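Local atomic coordinates of periplasmic zinc-binding protein troA (Treponema pallidum, PDB entry 1K0F), a protein that captures zinc with high affinity in the periplasm and delivers it to the membrane permease of an ABC transporter for import into the cytoplasm. Residues V88-S93 against V107-Y112; D100-F105 against Q186-A191; Y173-R176 against E181-G184. All coordinates share one frame; numbering follows the deposited sequence.

Contact 1: residues V88-S93 against V107-Y112; sequences VSQRLS and VKLWSY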
ATOM      1  N   VAL A  88       3.828  17.158  -5.121  1.00 27.47           N
ATOM      2  CA  VAL A  88       5.122  16.511  -5.328  1.00 28.79           C
ATOM      3  C   VAL A  88       6.041  16.703  -4.134  1.00 29.10           C
ATOM      4  O   VAL A  88       6.785  15.802  -3.764  1.00 29.70           O
ATOM      5  CB  VAL A  88       5.829  17.043  -6.587  1.00 29.20           C
ATOM      6  CG1 VAL A  88       7.319  16.756  -6.505  1.00 26.72           C
ATOM      7  CG2 VAL A  88       5.231  16.393  -7.830  1.00 28.53           C
ATOM      8  N   SER A  89       5.971  17.882  -3.532  1.00 28.91           N
ATOM      9  CA  SER A  89       6.772  18.212  -2.364  1.00 29.91           C
ATOM     10  C   SER A  89       6.789  17.088  -1.343  1.00 31.61           C
ATOM     11  O   SER A  89       7.849  16.705  -0.853  1.00 34.47           O
ATOM     12  CB  SER A  89       6.206  19.444  -1.679  1.00 30.00           C
ATOM     13  OG  SER A  89       4.928  19.150  -1.146  1.00 27.88           O
ATOM     14  N   GLN A  90       5.603  16.579  -1.017  1.00 31.31           N
ATOM     15  CA  GLN A  90       5.452  15.521  -0.020  1.00 30.46           C
ATOM     16  C   GLN A  90       5.794  14.110  -0.458  1.00 29.27           C
ATOM     17  O   GLN A  90       5.865  13.211   0.372  1.00 27.52           O
ATOM     18  CB  GLN A  90       4.028  15.531   0.534  1.00 30.69           C
ATOM     19  CG  GLN A  90       3.875  16.403   1.756  1.00 32.62           C
ATOM     20  CD  GLN A  90       2.459  16.897   1.942  1.00 33.92           C
ATOM     21  OE1 GLN A  90       1.851  16.668   2.988  1.00 36.11           O
ATOM     22  NE2 GLN A  90       1.925  17.583   0.934  1.00 33.64           N
ATOM     23  N   ARG A  91       6.005  13.897  -1.747  1.00 29.28           N
ATOM     24  CA  ARG A  91       6.338  12.560  -2.216  1.00 31.62           C
ATOM     25  C   ARG A  91       7.827  12.270  -2.099  1.00 33.89           C
ATOM     26  O   ARG A  91       8.643  12.959  -2.703  1.00 35.31           O
ATOM     27  CB  ARG A  91       5.914  12.387  -3.668  1.00 32.19           C
ATOM     28  CG  ARG A  91       4.924  13.412  -4.161  1.00 32.02           C
ATOM     29  CD  ARG A  91       4.753  13.247  -5.645  1.00 34.03           C
ATOM     30  NE  ARG A  91       3.557  13.907  -6.136  1.00 33.09           N
ATOM     31  CZ  ARG A  91       3.153  13.843  -7.396  1.00 32.33           C
ATOM     32  NH1 ARG A  91       3.855  13.148  -8.286  1.00 31.92           N
ATOM     33  NH2 ARG A  91       2.055  14.480  -7.765  1.00 32.37           N
ATOM     34  N   LEU A  92       8.184  11.252  -1.322  1.00 36.89           N
ATOM     35  CA  LEU A  92       9.590  10.901  -1.170  1.00 40.03           C
ATOM     36  C   LEU A  92      10.109  10.505  -2.543  1.00 43.85           C
ATOM     37  O   LEU A  92       9.360  10.008  -3.384  1.00 43.38           O
ATOM     38  CB  LEU A  92       9.777   9.715  -0.209  1.00 37.92           C
ATOM     39  CG  LEU A  92       9.215   9.769   1.213  1.00 36.52           C
ATOM     40  CD1 LEU A  92       9.627   8.517   1.970  1.00 34.57           C
ATOM     41  CD2 LEU A  92       9.719  10.998   1.913  1.00 33.82           C
ATOM     42  N   SER A  93      11.389  10.750  -2.780  1.00 49.15           N
ATOM     43  CA  SER A  93      11.984  10.379  -4.048  1.00 54.55           C
ATOM     44  C   SER A  93      13.004   9.288  -3.790  1.00 58.97           C
ATOM     45  O   SER A  93      13.326   8.983  -2.636  1.00 60.82           O
ATOM     46  CB  SER A  93      12.676  11.569  -4.706  1.00 54.34           C
ATOM     47  OG  SER A  93      13.295  11.170  -5.917  1.00 53.83           O
ATOM     48  N   VAL A 107      -1.040   7.690   6.450  1.00 33.29           N
ATOM     49  CA  VAL A 107      -2.472   7.938   6.570  1.00 30.53           C
ATOM     50  C   VAL A 107      -2.868   9.380   6.320  1.00 31.28           C
ATOM     51  O   VAL A 107      -3.876   9.643   5.677  1.00 32.88           O
ATOM     52  CB  VAL A 107      -2.974   7.548   7.962  1.00 28.29           C
ATOM     53  CG1 VAL A 107      -4.452   7.786   8.058  1.00 28.29           C
ATOM     54  CG2 VAL A 107      -2.633   6.104   8.253  1.00 25.01           C
ATOM     55  N   LYS A 108      -2.072  10.309   6.832  1.00 31.94           N
ATOM     56  CA  LYS A 108      -2.353  11.729   6.680  1.00 33.77           C
ATOM     57  C   LYS A 108      -2.163  12.226   5.249  1.00 33.30           C
ATOM     58  O   LYS A 108      -2.845  13.148   4.801  1.00 33.04           O
ATOM     59  CB  LYS A 108      -1.451  12.522   7.627  1.00 37.27           C
ATOM     60  CG  LYS A 108      -2.143  13.660   8.357  1.00 41.14           C
ATOM     61  CD  LYS A 108      -1.382  14.975   8.178  1.00 45.00           C
ATOM     62  CE  LYS A 108      -0.681  15.409   9.462  1.00 45.73           C
ATOM     63  NZ  LYS A 108      -0.498  16.888   9.513  1.00 48.84           N
ATOM     64  N   LEU A 109      -1.224  11.620   4.535  1.00 33.43           N
ATOM     65  CA  LEU A 109      -0.937  12.004   3.157  1.00 32.41           C
ATOM     66  C   LEU A 109      -1.761  11.168   2.187  1.00 32.06           C
ATOM     67  O   LEU A 109      -1.761  11.408   0.980  1.00 33.03           O
ATOM     68  CB  LEU A 109       0.551  11.822   2.866  1.00 32.88           C
ATOM     69  CG  LEU A 109       1.022  12.101   1.440  1.00 33.91           C
ATOM     70  CD1 LEU A 109       1.393  13.572   1.301  1.00 35.09           C
ATOM     71  CD2 LEU A 109       2.207  11.202   1.112  1.00 33.81           C
ATOM     72  N   TRP A 110      -2.464  10.182   2.726  1.00 30.58           N
ATOM     73  CA  TRP A 110      -3.303   9.326   1.913  1.00 30.15           C
ATOM     74  C   TRP A 110      -4.668   9.980   1.808  1.00 31.08           C
ATOM     75  O   TRP A 110      -5.456   9.648   0.927  1.00 29.55           O
ATOM     76  CB  TRP A 110      -3.439   7.954   2.559  1.00 31.06           C
ATOM     77  CG  TRP A 110      -4.336   7.019   1.811  1.00 28.51           C
ATOM     78  CD1 TRP A 110      -5.495   6.461   2.262  1.00 27.50           C
ATOM     79  CD2 TRP A 110      -4.119   6.503   0.492  1.00 27.86           C
ATOM     80  NE1 TRP A 110      -6.016   5.629   1.305  1.00 27.58           N
ATOM     81  CE2 TRP A 110      -5.199   5.634   0.209  1.00 26.58           C
ATOM     82  CE3 TRP A 110      -3.128   6.688  -0.477  1.00 28.97           C
ATOM     83  CZ2 TRP A 110      -5.307   4.950  -1.007  1.00 27.82           C
ATOM     84  CZ3 TRP A 110      -3.237   6.010  -1.690  1.00 28.56           C
ATOM     85  CH2 TRP A 110      -4.321   5.146  -1.941  1.00 27.11           C
ATOM     86  N   SER A 111      -4.944  10.910   2.719  1.00 32.63           N
ATOM     87  CA  SER A 111      -6.215  11.624   2.707  1.00 35.15           C
ATOM     88  C   SER A 111      -6.331  12.322   1.356  1.00 37.10           C
ATOM     89  O   SER A 111      -7.430  12.597   0.874  1.00 36.64           O
ATOM     90  CB  SER A 111      -6.258  12.663   3.827  1.00 35.89           C
ATOM     91  OG  SER A 111      -5.133  12.547   4.669  1.00 37.21           O
ATOM     92  N   TYR A 112      -5.178  12.614   0.758  1.00 40.06           N
ATOM     93  CA  TYR A 112      -5.127  13.262  -0.549  1.00 41.79           C
ATOM     94  C   TYR A 112      -5.741  12.290  -1.561  1.00 40.68           C
ATOM     95  O   TYR A 112      -6.761  12.583  -2.185  1.00 41.50           O
ATOM     96  CB  TYR A 112      -3.667  13.567  -0.949  1.00 43.75           C
ATOM     97  CG  TYR A 112      -3.063  14.828  -0.352  1.00 46.25           C
ATOM     98  CD1 TYR A 112      -3.068  16.037  -1.061  1.00 46.53           C
ATOM     99  CD2 TYR A 112      -2.443  14.802   0.902  1.00 47.08           C
ATOM    100  CE1 TYR A 112      -2.467  17.183  -0.533  1.00 46.35           C
ATOM    101  CE2 TYR A 112      -1.839  15.945   1.436  1.00 47.63           C
ATOM    102  CZ  TYR A 112      -1.857  17.131   0.711  1.00 46.54           C
ATOM    103  OH  TYR A 112      -1.260  18.260   1.227  1.00 46.82           O
TER
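Gln90 meets helix 107-124 with its whole side chain, laying the aliphatic part on Leu109 and offering the amide to Tyr112. Methyl CD1 of Leu109 comes to 3.4 Å from CB of Gln90 and lies 3.6 Å from its CD, so a single methyl touches the glutamine from CB to the amide as the two side chains pass in opposite directions. At the far end NE2 of Gln90 gives a hydrogen to OH of Tyr112 over 3.3 Å; the bond is long but nearly straight (167°), and the hydroxyl lies close to the plane of the amide. The amide and the phenol ring stand almost perpendicular, and the ring meets the glutamine through its hydroxyl end. Glutamine suits this partly exposed spot because one residue supplies both an apolar stem for the buried leucine and an N-H donor for the phenol. Leu109 and Tyr112 are three residues apart, so both point from the same side of the helix. The loop following strand 78-81, the last of the four-stranded parallel sheet, here lies against helix 107-124, which packs on helix 129-156. With CG anti to the backbone N (chi1 177°), Leu109 extends toward the loop, CD1 on Gln90 and CD2 on Val103; Tyr173 touches it too. Behind the glutamine, the backbone O of Gln90 accepts from NH2 of Arg176, while Pro87 packs on Tyr112.

Contact 2: residues D100-F105 against Q186-A191; sequences DPHVWF and QGVSTA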
ATOM      1  N   ASP A 100       8.594   7.450  -4.520  1.00 44.68           N
ATOM      2  CA  ASP A 100       7.990   6.412  -3.687  1.00 38.51           C
ATOM      3  C   ASP A 100       6.471   6.490  -3.808  1.00 34.36           C
ATOM      4  O   ASP A 100       5.848   7.443  -3.356  1.00 33.34           O
ATOM      5  CB  ASP A 100       8.422   6.612  -2.231  1.00 39.36           C
ATOM      6  CG  ASP A 100       8.140   5.396  -1.355  1.00 39.59           C
ATOM      7  OD1 ASP A 100       7.774   4.335  -1.895  1.00 40.66           O
ATOM      8  OD2 ASP A 100       8.283   5.507  -0.115  1.00 39.64           O
ATOM      9  N   PRO A 101       5.866   5.477  -4.437  1.00 30.50           N
ATOM     10  CA  PRO A 101       4.413   5.420  -4.637  1.00 28.32           C
ATOM     11  C   PRO A 101       3.585   4.850  -3.490  1.00 26.83           C
ATOM     12  O   PRO A 101       2.358   4.847  -3.560  1.00 27.13           O
ATOM     13  CB  PRO A 101       4.267   4.584  -5.899  1.00 27.88           C
ATOM     14  CG  PRO A 101       5.506   3.728  -5.944  1.00 26.80           C
ATOM     15  CD  PRO A 101       6.541   4.311  -5.026  1.00 28.36           C
ATOM     16  N   HIS A 102       4.248   4.385  -2.437  1.00 24.79           N
ATOM     17  CA  HIS A 102       3.555   3.787  -1.301  1.00 22.81           C
ATOM     18  C   HIS A 102       3.072   4.793  -0.280  1.00 20.56           C
ATOM     19  O   HIS A 102       3.296   4.633   0.915  1.00 17.26           O
ATOM     20  CB  HIS A 102       4.467   2.766  -0.650  1.00 24.71           C
ATOM     21  CG  HIS A 102       5.031   1.777  -1.619  1.00 28.49           C
ATOM     22  ND1 HIS A 102       6.170   2.024  -2.355  1.00 29.84           N
ATOM     23  CD2 HIS A 102       4.594   0.553  -2.000  1.00 28.86           C
ATOM     24  CE1 HIS A 102       6.413   0.994  -3.146  1.00 31.74           C
ATOM     25  NE2 HIS A 102       5.471   0.086  -2.948  1.00 31.17           N
ATOM     26  N   VAL A 103       2.378   5.808  -0.768  1.00 20.74           N
ATOM     27  CA  VAL A 103       1.855   6.879   0.066  1.00 24.27           C
ATOM     28  C   VAL A 103       0.690   6.478   0.972  1.00 25.41           C
ATOM     29  O   VAL A 103       0.357   7.181   1.923  1.00 25.40           O
ATOM     30  CB  VAL A 103       1.414   8.062  -0.811  1.00 24.64           C
ATOM     31  CG1 VAL A 103       2.619   8.631  -1.553  1.00 23.55           C
ATOM     32  CG2 VAL A 103       0.362   7.599  -1.794  1.00 25.18           C
ATOM     33  N   TRP A 104       0.068   5.347   0.678  1.00 26.92           N
ATOM     34  CA  TRP A 104      -1.046   4.896   1.492  1.00 28.64           C
ATOM     35  C   TRP A 104      -0.538   4.417   2.840  1.00 30.21           C
ATOM     36  O   TRP A 104      -1.288   3.823   3.615  1.00 29.80           O
ATOM     37  CB  TRP A 104      -1.765   3.746   0.806  1.00 29.02           C
ATOM     38  CG  TRP A 104      -0.843   2.650   0.475  1.00 27.17           C
ATOM     39  CD1 TRP A 104      -0.358   1.698   1.325  1.00 25.29           C
ATOM     40  CD2 TRP A 104      -0.247   2.400  -0.796  1.00 26.37           C
ATOM     41  NE1 TRP A 104       0.507   0.867   0.658  1.00 26.00           N
ATOM     42  CE2 TRP A 104       0.593   1.274  -0.647  1.00 26.30           C
ATOM     43  CE3 TRP A 104      -0.344   3.016  -2.047  1.00 25.46           C
ATOM     44  CZ2 TRP A 104       1.334   0.753  -1.705  1.00 25.53           C
ATOM     45  CZ3 TRP A 104       0.394   2.501  -3.099  1.00 24.61           C
ATOM     46  CH2 TRP A 104       1.222   1.378  -2.921  1.00 25.13           C
ATOM     47  N   PHE A 105       0.745   4.639   3.104  1.00 32.66           N
ATOM     48  CA  PHE A 105       1.306   4.229   4.378  1.00 34.84           C
ATOM     49  C   PHE A 105       1.507   5.432   5.283  1.00 36.44           C
ATOM     50  O   PHE A 105       1.973   5.302   6.412  1.00 37.76           O
ATOM     51  CB  PHE A 105       2.602   3.449   4.182  1.00 34.37           C
ATOM     52  CG  PHE A 105       2.377   1.973   3.987  1.00 34.27           C
ATOM     53  CD1 PHE A 105       1.372   1.315   4.687  1.00 34.14           C
ATOM     54  CD2 PHE A 105       3.141   1.251   3.076  1.00 33.77           C
ATOM     55  CE1 PHE A 105       1.129  -0.043   4.482  1.00 33.97           C
ATOM     56  CE2 PHE A 105       2.909  -0.102   2.862  1.00 32.05           C
ATOM     57  CZ  PHE A 105       1.897  -0.753   3.563  1.00 33.98           C
ATOM     58  N   GLN A 186      13.710  -6.247  -1.006  1.00 48.25           N
ATOM     59  CA  GLN A 186      13.554  -5.856  -2.398  1.00 51.62           C
ATOM     60  C   GLN A 186      13.386  -4.341  -2.428  1.00 54.24           C
ATOM     61  O   GLN A 186      12.899  -3.760  -1.465  1.00 54.03           O
ATOM     62  CB  GLN A 186      12.341  -6.544  -3.008  1.00 53.33           C
ATOM     63  CG  GLN A 186      12.665  -7.865  -3.673  1.00 56.42           C
ATOM     64  CD  GLN A 186      11.745  -8.156  -4.838  1.00 58.72           C
ATOM     65  OE1 GLN A 186      11.938  -7.639  -5.941  1.00 60.17           O
ATOM     66  NE2 GLN A 186      10.736  -8.992  -4.606  1.00 60.60           N
ATOM     67  N   GLY A 187      13.794  -3.701  -3.520  1.00 57.17           N
ATOM     68  CA  GLY A 187      13.692  -2.254  -3.608  1.00 60.17           C
ATOM     69  C   GLY A 187      12.268  -1.754  -3.687  1.00 62.70           C
ATOM     70  O   GLY A 187      11.319  -2.514  -3.497  1.00 62.79           O
ATOM     71  N   VAL A 188      12.114  -0.465  -3.962  1.00 65.16           N
ATOM     72  CA  VAL A 188      10.791   0.126  -4.080  1.00 67.45           C
ATOM     73  C   VAL A 188      10.012  -0.612  -5.173  1.00 68.06           C
ATOM     74  O   VAL A 188       8.799  -0.457  -5.299  1.00 67.83           O
ATOM     75  CB  VAL A 188      10.887   1.638  -4.430  1.00 68.80           C
ATOM     76  CG1 VAL A 188      11.347   1.824  -5.877  1.00 69.69           C
ATOM     77  CG2 VAL A 188       9.543   2.307  -4.201  1.00 70.53           C
ATOM     78  N   SER A 189      10.728  -1.415  -5.957  1.00 69.12           N
ATOM     79  CA  SER A 189      10.121  -2.190  -7.036  1.00 70.09           C
ATOM     80  C   SER A 189      10.549  -3.653  -6.968  1.00 70.84           C
ATOM     81  O   SER A 189      11.713  -3.964  -6.692  1.00 70.46           O
ATOM     82  CB  SER A 189      10.508  -1.605  -8.400  1.00 69.91           C
ATOM     83  OG  SER A 189       9.935  -2.350  -9.463  1.00 68.66           O
ATOM     84  N   THR A 190       9.591  -4.544  -7.223  1.00 72.01           N
ATOM     85  CA  THR A 190       9.826  -5.987  -7.210  1.00 71.92           C
ATOM     86  C   THR A 190      10.235  -6.460  -8.593  1.00 72.89           C
ATOM     87  O   THR A 190      10.346  -7.663  -8.844  1.00 71.62           O
ATOM     88  CB  THR A 190       8.567  -6.750  -6.801  1.00 71.00           C
ATOM     89  OG1 THR A 190       7.410  -6.005  -7.201  1.00 69.34           O
ATOM     90  CG2 THR A 190       8.547  -6.955  -5.300  1.00 71.17           C
ATOM     91  N   ALA A 191      10.444  -5.496  -9.488  1.00 74.55           N
ATOM     92  CA  ALA A 191      10.864  -5.768 -10.855  1.00 75.74           C
ATOM     93  C   ALA A 191      12.385  -5.891 -10.834  1.00 76.37           C
ATOM     94  O   ALA A 191      13.062  -5.652 -11.836  1.00 77.44           O
ATOM     95  CB  ALA A 191      10.437  -4.622 -11.777  1.00 74.83           C
TER
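Val188 pushes one methyl, CG2, into a corner formed by Asp100, Pro101 and His102, and this is the tight part of the contact. The methyl sits 3.5 Å from OD1 of Asp100 and also touches CD of Pro101. CE1 of His102 closes the corner, 3.6 Å from CG2 of Val188. A chi1 of 72° places CG2 opposite the backbone N of Val188 and sends it toward these three residues. Valine suits the place, being branched and short enough to lie beside the carboxylate-imidazole pair without competing for its polar atoms. Its backbone O lies 3.5 Å from CE1 of His102, at the ring edge and near its plane, a place where a carbonyl oxygen and the polarised C-H of the ring would probably attract each other weakly. His102 is in turn held by Asp100: ND1 donates to OD1 over 2.9 Å at 170°, close to the imidazole plane, which fixes the rotation of the ring. With ND1 occupied, NE2 is probably the nitrogen offered to metal. His102 binds zinc together with His37, His168 and Asp248 in the cleft between the two lobes of this solute-binding protein, and the contact bridges that cleft in the zinc-free, closed form. CA of His102 rests over one face of the Trp104 ring, toward its rim. The other flank is looser. Past Val188 the loop turns away from His102: OG of Ser189 accepts from N of Ala191 in an ST turn, and Ala191 is exposed and poorly ordered. Thr190, also poorly ordered, is nonetheless buried beside His37, with OG1 modelled in a hydrogen bond to Asp35.

Contact 3: residues Y173-R176 against E181-G184; sequences YFSR and EVKG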
ATOM      1  N   TYR A 173       7.385   6.087   3.515  1.00 33.12           N
ATOM      2  CA  TYR A 173       6.525   7.088   4.144  1.00 31.29           C
ATOM      3  C   TYR A 173       6.127   6.595   5.525  1.00 31.72           C
ATOM      4  O   TYR A 173       5.954   7.382   6.450  1.00 31.32           O
ATOM      5  CB  TYR A 173       5.268   7.327   3.318  1.00 27.36           C
ATOM      6  CG  TYR A 173       5.522   7.895   1.946  1.00 24.71           C
ATOM      7  CD1 TYR A 173       5.066   9.162   1.598  1.00 23.83           C
ATOM      8  CD2 TYR A 173       6.144   7.132   0.966  1.00 25.18           C
ATOM      9  CE1 TYR A 173       5.212   9.646   0.300  1.00 23.07           C
ATOM     10  CE2 TYR A 173       6.289   7.608  -0.325  1.00 22.18           C
ATOM     11  CZ  TYR A 173       5.826   8.856  -0.656  1.00 22.07           C
ATOM     12  OH  TYR A 173       5.958   9.292  -1.954  1.00 24.73           O
ATOM     13  N   PHE A 174       5.971   5.284   5.659  1.00 32.58           N
ATOM     14  CA  PHE A 174       5.610   4.704   6.944  1.00 33.07           C
ATOM     15  C   PHE A 174       6.724   5.073   7.929  1.00 33.44           C
ATOM     16  O   PHE A 174       6.463   5.440   9.077  1.00 32.89           O
ATOM     17  CB  PHE A 174       5.479   3.179   6.822  1.00 32.07           C
ATOM     18  CG  PHE A 174       5.242   2.478   8.132  1.00 30.63           C
ATOM     19  CD1 PHE A 174       3.960   2.385   8.666  1.00 28.48           C
ATOM     20  CD2 PHE A 174       6.311   1.920   8.837  1.00 30.04           C
ATOM     21  CE1 PHE A 174       3.747   1.751   9.882  1.00 28.50           C
ATOM     22  CE2 PHE A 174       6.110   1.284  10.053  1.00 28.52           C
ATOM     23  CZ  PHE A 174       4.829   1.198  10.579  1.00 28.52           C
ATOM     24  N   SER A 175       7.964   4.988   7.458  1.00 33.42           N
ATOM     25  CA  SER A 175       9.111   5.315   8.283  1.00 35.12           C
ATOM     26  C   SER A 175       9.121   6.810   8.567  1.00 36.64           C
ATOM     27  O   SER A 175       9.225   7.227   9.721  1.00 37.79           O
ATOM     28  CB  SER A 175      10.406   4.902   7.573  1.00 36.37           C
ATOM     29  OG  SER A 175      10.914   5.939   6.743  1.00 38.74           O
ATOM     30  N   ARG A 176       8.989   7.612   7.513  1.00 35.96           N
ATOM     31  CA  ARG A 176       8.999   9.062   7.646  1.00 35.62           C
ATOM     32  C   ARG A 176       7.858   9.581   8.518  1.00 36.58           C
ATOM     33  O   ARG A 176       8.019  10.556   9.248  1.00 35.42           O
ATOM     34  CB  ARG A 176       8.923   9.710   6.261  1.00 34.95           C
ATOM     35  CG  ARG A 176       8.726  11.216   6.283  1.00 35.13           C
ATOM     36  CD  ARG A 176       8.770  11.794   4.883  1.00 37.01           C
ATOM     37  NE  ARG A 176       7.429  11.998   4.346  1.00 40.18           N
ATOM     38  CZ  ARG A 176       7.153  12.690   3.244  1.00 40.68           C
ATOM     39  NH1 ARG A 176       8.127  13.255   2.545  1.00 41.16           N
ATOM     40  NH2 ARG A 176       5.893  12.823   2.842  1.00 40.64           N
ATOM     41  N   GLU A 181      13.079   2.687  11.374  1.00 42.55           N
ATOM     42  CA  GLU A 181      14.247   2.483  10.546  1.00 42.43           C
ATOM     43  C   GLU A 181      13.823   1.329   9.650  1.00 39.98           C
ATOM     44  O   GLU A 181      13.830   0.173  10.061  1.00 39.36           O
ATOM     45  CB  GLU A 181      15.453   2.089  11.401  1.00 45.10           C
ATOM     46  CG  GLU A 181      16.645   1.612  10.595  1.00 48.39           C
ATOM     47  CD  GLU A 181      17.939   2.255  11.034  1.00 51.05           C
ATOM     48  OE1 GLU A 181      17.888   3.356  11.629  1.00 53.32           O
ATOM     49  OE2 GLU A 181      19.005   1.655  10.782  1.00 51.31           O
ATOM     50  N   VAL A 182      13.418   1.645   8.434  1.00 38.03           N
ATOM     51  CA  VAL A 182      12.980   0.599   7.536  1.00 37.40           C
ATOM     52  C   VAL A 182      14.035   0.168   6.535  1.00 38.19           C
ATOM     53  O   VAL A 182      14.920   0.937   6.158  1.00 39.65           O
ATOM     54  CB  VAL A 182      11.721   1.024   6.787  1.00 35.90           C
ATOM     55  CG1 VAL A 182      10.587   1.202   7.774  1.00 34.11           C
ATOM     56  CG2 VAL A 182      11.976   2.310   6.021  1.00 33.52           C
ATOM     57  N   LYS A 183      13.931  -1.085   6.119  1.00 37.36           N
ATOM     58  CA  LYS A 183      14.839  -1.669   5.155  1.00 36.90           C
ATOM     59  C   LYS A 183      14.015  -2.759   4.509  1.00 36.89           C
ATOM     60  O   LYS A 183      13.163  -3.350   5.163  1.00 37.36           O
ATOM     61  CB  LYS A 183      16.045  -2.283   5.860  1.00 38.28           C
ATOM     62  CG  LYS A 183      16.952  -1.275   6.567  1.00 42.10           C
ATOM     63  CD  LYS A 183      18.163  -0.922   5.704  1.00 44.34           C
ATOM     64  CE  LYS A 183      19.191  -0.081   6.449  1.00 45.39           C
ATOM     65  NZ  LYS A 183      18.788   0.153   7.873  1.00 46.74           N
ATOM     66  N   GLY A 184      14.262  -3.028   3.236  1.00 37.10           N
ATOM     67  CA  GLY A 184      13.507  -4.059   2.554  1.00 37.84           C
ATOM     68  C   GLY A 184      14.396  -4.936   1.703  1.00 38.93           C
ATOM     69  O   GLY A 184      15.325  -4.447   1.070  1.00 38.00           O
TER
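On the strand where Val182 meets Ser175, the carboxylate oxygen OE2 of neighbouring Glu181 is gripped by two cations: NZ of Lys183 at 3.3 Å and, beyond the strand, Arg209. Glutamate and lysine stand two residues apart, so both side chains leave the same side of the strand, the side touched by helix 196-208; two positive partners would be expected to favour the charged form of the acid. Val182, between them, points the other way, toward helix 172-178. There its CG2 presses on CB of Ser175 at 3.4 Å, and CG1 stands 3.7 Å from the same CB, so that both valine methyls straddle a single carbon. Serine suits this closest approach of helix and strand because it presents little more than a CB. Its hydroxyl is turned back along the helix, with a chi1 of 89°, and bonds to O of Gly172, so the polar end is satisfied beside the apolar valine; OG passes CG2 of Val182 at 3.8 Å. This is the second half of a beta-alpha-beta unit, in which strand 163-166 leads through helix 172-178 to strand 181-184, parallel to the first. Phe174 adds a looser apolar flank: CD2 at its ring edge stands 4.5 Å from CG1 of Val182. That ring stacks with Phe180 and also touches Leu164 of the adjoining strand, against which Val182 packs as well.

Contact 2 is the buried one, about 8 Å from the centre of the chain, while contacts 1 and 3 lie some 13 Å out and are partly buried. Their chemistry follows: contact 1 mixes apolar packing with an amide-to-phenol bond, contact 3 relies on apolar packing between helix and strand, and contact 2 fits a methyl beside a zinc-ligand histidine. Tyr173 lies where all three meet: its hydroxyl comes unusually close to O of Asp100, probably as a hydrogen bond, and bonds weakly to N of Leu92. Val103 of contact 2 packs on Tyr173 of contact 3. Contact 3 is nested between the segments of contact 2, whereas those of contacts 1 and 2 alternate along the chain.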